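Putative Vgr protein (Escherichia coli, PDB 3WIT) forms the trimeric beta-helical C-terminal part of a VgrG protein of the type 6 secretion system, probably part of its puncturing spike. Local coordinates at residues A[3-9]-A[27-33]. Residues are numbered along the deposited sequence; the frame is centred on the assembly and turned at random.
Sequences IAGSVHV and IKEIMLA
His8 and Lys28 meet as a plate laid over a rod: the extended lysine chain runs beneath the imidazole, its CG 4.0 Å from the ring centroid and almost on the ring normal, a CH-pi contact. Farther out, Lys28 CE passes 3.3 Å from His8 NE2, while the ammonium group goes on to a salt bridge with Glu35 of the second subunit. On the same face, short side chains stand beside long ones on the neighbouring strand. The CB of Ala4 sits 3.8 Å from CD2 of Leu32, and OG of Ser6 lies 4.0 Å from CG1 of Ile30, whose CG2 reaches Gly5 O. Leu32 packs against both neighbouring subunits and Ile30 against the second, so this face looks into the trimer. On the other face, Gly5 has no side chain, and Met31 opposite it leans toward Ile3, bringing CG within 4.1 Å of CG2; with CG anti to the backbone N (chi1 164°), its chain then bends away from strand 3-8. Between the two faces, paired backbone bonds join Ile3 with Ala33, Gly5 with Met31 and Val7 with Glu29. Such an antiparallel ladder, with one face, carrying Ile30 and Leu32, turned toward two other subunits, is characteristic of the intertwined triple-stranded beta-helix.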
loop_
_atom_site.group_PDB
_atom_site.type_symbol
_atom_site.label_atom_id
_atom_site.label_comp_id
_atom_site.label_asym_id
_atom_site.label_seq_id
_atom_site.Cartn_x
_atom_site.Cartn_y
_atom_site.Cartn_z
ATOM N N ILE A 3 0.932 -11.525 13.293
ATOM C CA ILE A 3 -0.423 -11.215 13.768
ATOM C C ILE A 3 -1.284 -10.863 12.572
ATOM O O ILE A 3 -0.888 -10.032 11.783
ATOM C CB ILE A 3 -0.410 -9.945 14.655
ATOM C CG1 ILE A 3 0.212 -10.219 16.015
ATOM C CG2 ILE A 3 -1.810 -9.394 14.836
ATOM C CD1 ILE A 3 0.242 -8.999 16.904
ATOM N N ALA A 4 -2.467 -11.462 12.421
ATOM C CA ALA A 4 -3.409 -10.942 11.437
ATOM C C ALA A 4 -4.736 -10.901 12.169
ATOM O O ALA A 4 -5.176 -11.937 12.680
ATOM C CB ALA A 4 -3.500 -11.858 10.248
ATOM N N GLY A 5 -5.356 -9.720 12.257
ATOM C CA GLY A 5 -6.476 -9.545 13.179
ATOM C C GLY A 5 -7.424 -8.463 12.715
ATOM O O GLY A 5 -7.001 -7.503 12.072
ATOM N N SER A 6 -8.704 -8.645 12.998
ATOM C CA SER A 6 -9.713 -7.647 12.685
ATOM C C SER A 6 -10.505 -7.531 13.969
ATOM O O SER A 6 -10.961 -8.547 14.502
ATOM C CB SER A 6 -10.597 -8.154 11.545
ATOM O OG SER A 6 -11.726 -7.315 11.376
ATOM N N VAL A 7 -10.611 -6.312 14.512
ATOM C CA VAL A 7 -11.354 -6.081 15.755
ATOM C C VAL A 7 -12.344 -4.903 15.636
ATOM O O VAL A 7 -12.020 -3.888 15.039
ATOM C CB VAL A 7 -10.414 -5.825 16.964
ATOM C CG1 VAL A 7 -11.230 -5.611 18.208
ATOM C CG2 VAL A 7 -9.512 -7.013 17.215
ATOM N N HIS A 8 -13.547 -5.062 16.184
ATOM C CA HIS A 8 -14.519 -3.977 16.284
ATOM C C HIS A 8 -15.109 -4.045 17.689
ATOM O O HIS A 8 -16.038 -4.813 17.949
ATOM C CB HIS A 8 -15.604 -4.096 15.211
ATOM C CG HIS A 8 -16.517 -2.908 15.117
ATOM N ND1 HIS A 8 -17.040 -2.273 16.223
ATOM C CD2 HIS A 8 -17.017 -2.255 14.038
ATOM C CE1 HIS A 8 -17.819 -1.280 15.832
ATOM N NE2 HIS A 8 -17.823 -1.248 14.510
ATOM N N VAL A 9 -14.541 -3.221 18.574
ATOM C CA VAL A 9 -14.682 -3.289 20.043
ATOM C C VAL A 9 -14.498 -4.687 20.635
ATOM O O VAL A 9 -13.391 -5.054 21.036
ATOM C CB VAL A 9 -15.978 -2.633 20.565
ATOM C CG1 VAL A 9 -16.044 -2.725 22.086
ATOM C CG2 VAL A 9 -16.030 -1.184 20.115
ATOM N N ILE A 27 -10.268 -0.117 19.181
ATOM C CA ILE A 27 -11.620 -0.656 19.142
ATOM C C ILE A 27 -12.183 -0.910 17.723
ATOM O O ILE A 27 -13.123 -1.671 17.584
ATOM C CB ILE A 27 -12.598 0.214 19.955
ATOM C CG1 ILE A 27 -12.956 1.494 19.187
ATOM C CG2 ILE A 27 -12.005 0.513 21.329
ATOM C CD1 ILE A 27 -14.292 2.105 19.582
ATOM N N LYS A 28 -11.650 -0.260 16.688
ATOM C CA LYS A 28 -11.932 -0.660 15.300
ATOM C C LYS A 28 -10.605 -0.662 14.579
ATOM O O LYS A 28 -10.030 0.395 14.301
ATOM C CB LYS A 28 -12.815 0.351 14.576
ATOM C CG LYS A 28 -14.179 0.621 15.180
ATOM C CD LYS A 28 -14.945 1.557 14.233
ATOM C CE LYS A 28 -16.409 1.701 14.594
ATOM N NZ LYS A 28 -17.172 2.201 13.416
ATOM N N GLU A 29 -10.092 -1.835 14.245
ATOM C CA GLU A 29 -8.758 -1.864 13.677
ATOM C C GLU A 29 -8.602 -3.151 12.911
ATOM O O GLU A 29 -9.185 -4.159 13.319
ATOM C CB GLU A 29 -7.762 -1.826 14.824
ATOM C CG GLU A 29 -6.321 -1.874 14.403
ATOM C CD GLU A 29 -5.389 -1.541 15.567
ATOM O OE1 GLU A 29 -4.149 -1.471 15.350
ATOM O OE2 GLU A 29 -5.913 -1.346 16.694
ATOM N N ILE A 30 -7.850 -3.113 11.816
ATOM C CA ILE A 30 -7.390 -4.346 11.158
ATOM C C ILE A 30 -5.872 -4.241 11.172
ATOM O O ILE A 30 -5.325 -3.170 10.862
ATOM C CB ILE A 30 -7.860 -4.400 9.706
ATOM C CG1 ILE A 30 -9.347 -4.672 9.652
ATOM C CG2 ILE A 30 -7.082 -5.500 8.917
ATOM C CD1 ILE A 30 -9.979 -4.382 8.290
HETATM N N MSE A 31 -5.184 -5.309 11.572
HETATM C CA MSE A 31 -3.716 -5.295 11.589
HETATM C C MSE A 31 -3.144 -6.541 10.911
HETATM O O MSE A 31 -3.582 -7.658 11.193
HETATM C CB MSE A 31 -3.221 -5.229 13.041
HETATM C CG MSE A 31 -1.766 -5.591 13.228
HETATM SE SE MSE A 31 -0.668 -4.088 12.719
HETATM C CE MSE A 31 -0.839 -3.084 14.372
ATOM N N LEU A 32 -2.159 -6.356 10.038
ATOM C CA LEU A 32 -1.423 -7.478 9.456
ATOM C C LEU A 32 0.037 -7.209 9.789
ATOM O O LEU A 32 0.570 -6.178 9.409
ATOM C CB LEU A 32 -1.563 -7.483 7.949
ATOM C CG LEU A 32 -2.981 -7.562 7.396
ATOM C CD1 LEU A 32 -2.962 -7.490 5.866
ATOM C CD2 LEU A 32 -3.547 -8.867 7.882
ATOM N N ALA A 33 0.687 -8.123 10.483
ATOM C CA ALA A 33 2.065 -7.909 10.888
ATOM C C ALA A 33 2.908 -9.189 10.775
ATOM O O ALA A 33 2.489 -10.279 11.188
ATOM C CB ALA A 33 2.098 -7.368 12.314
#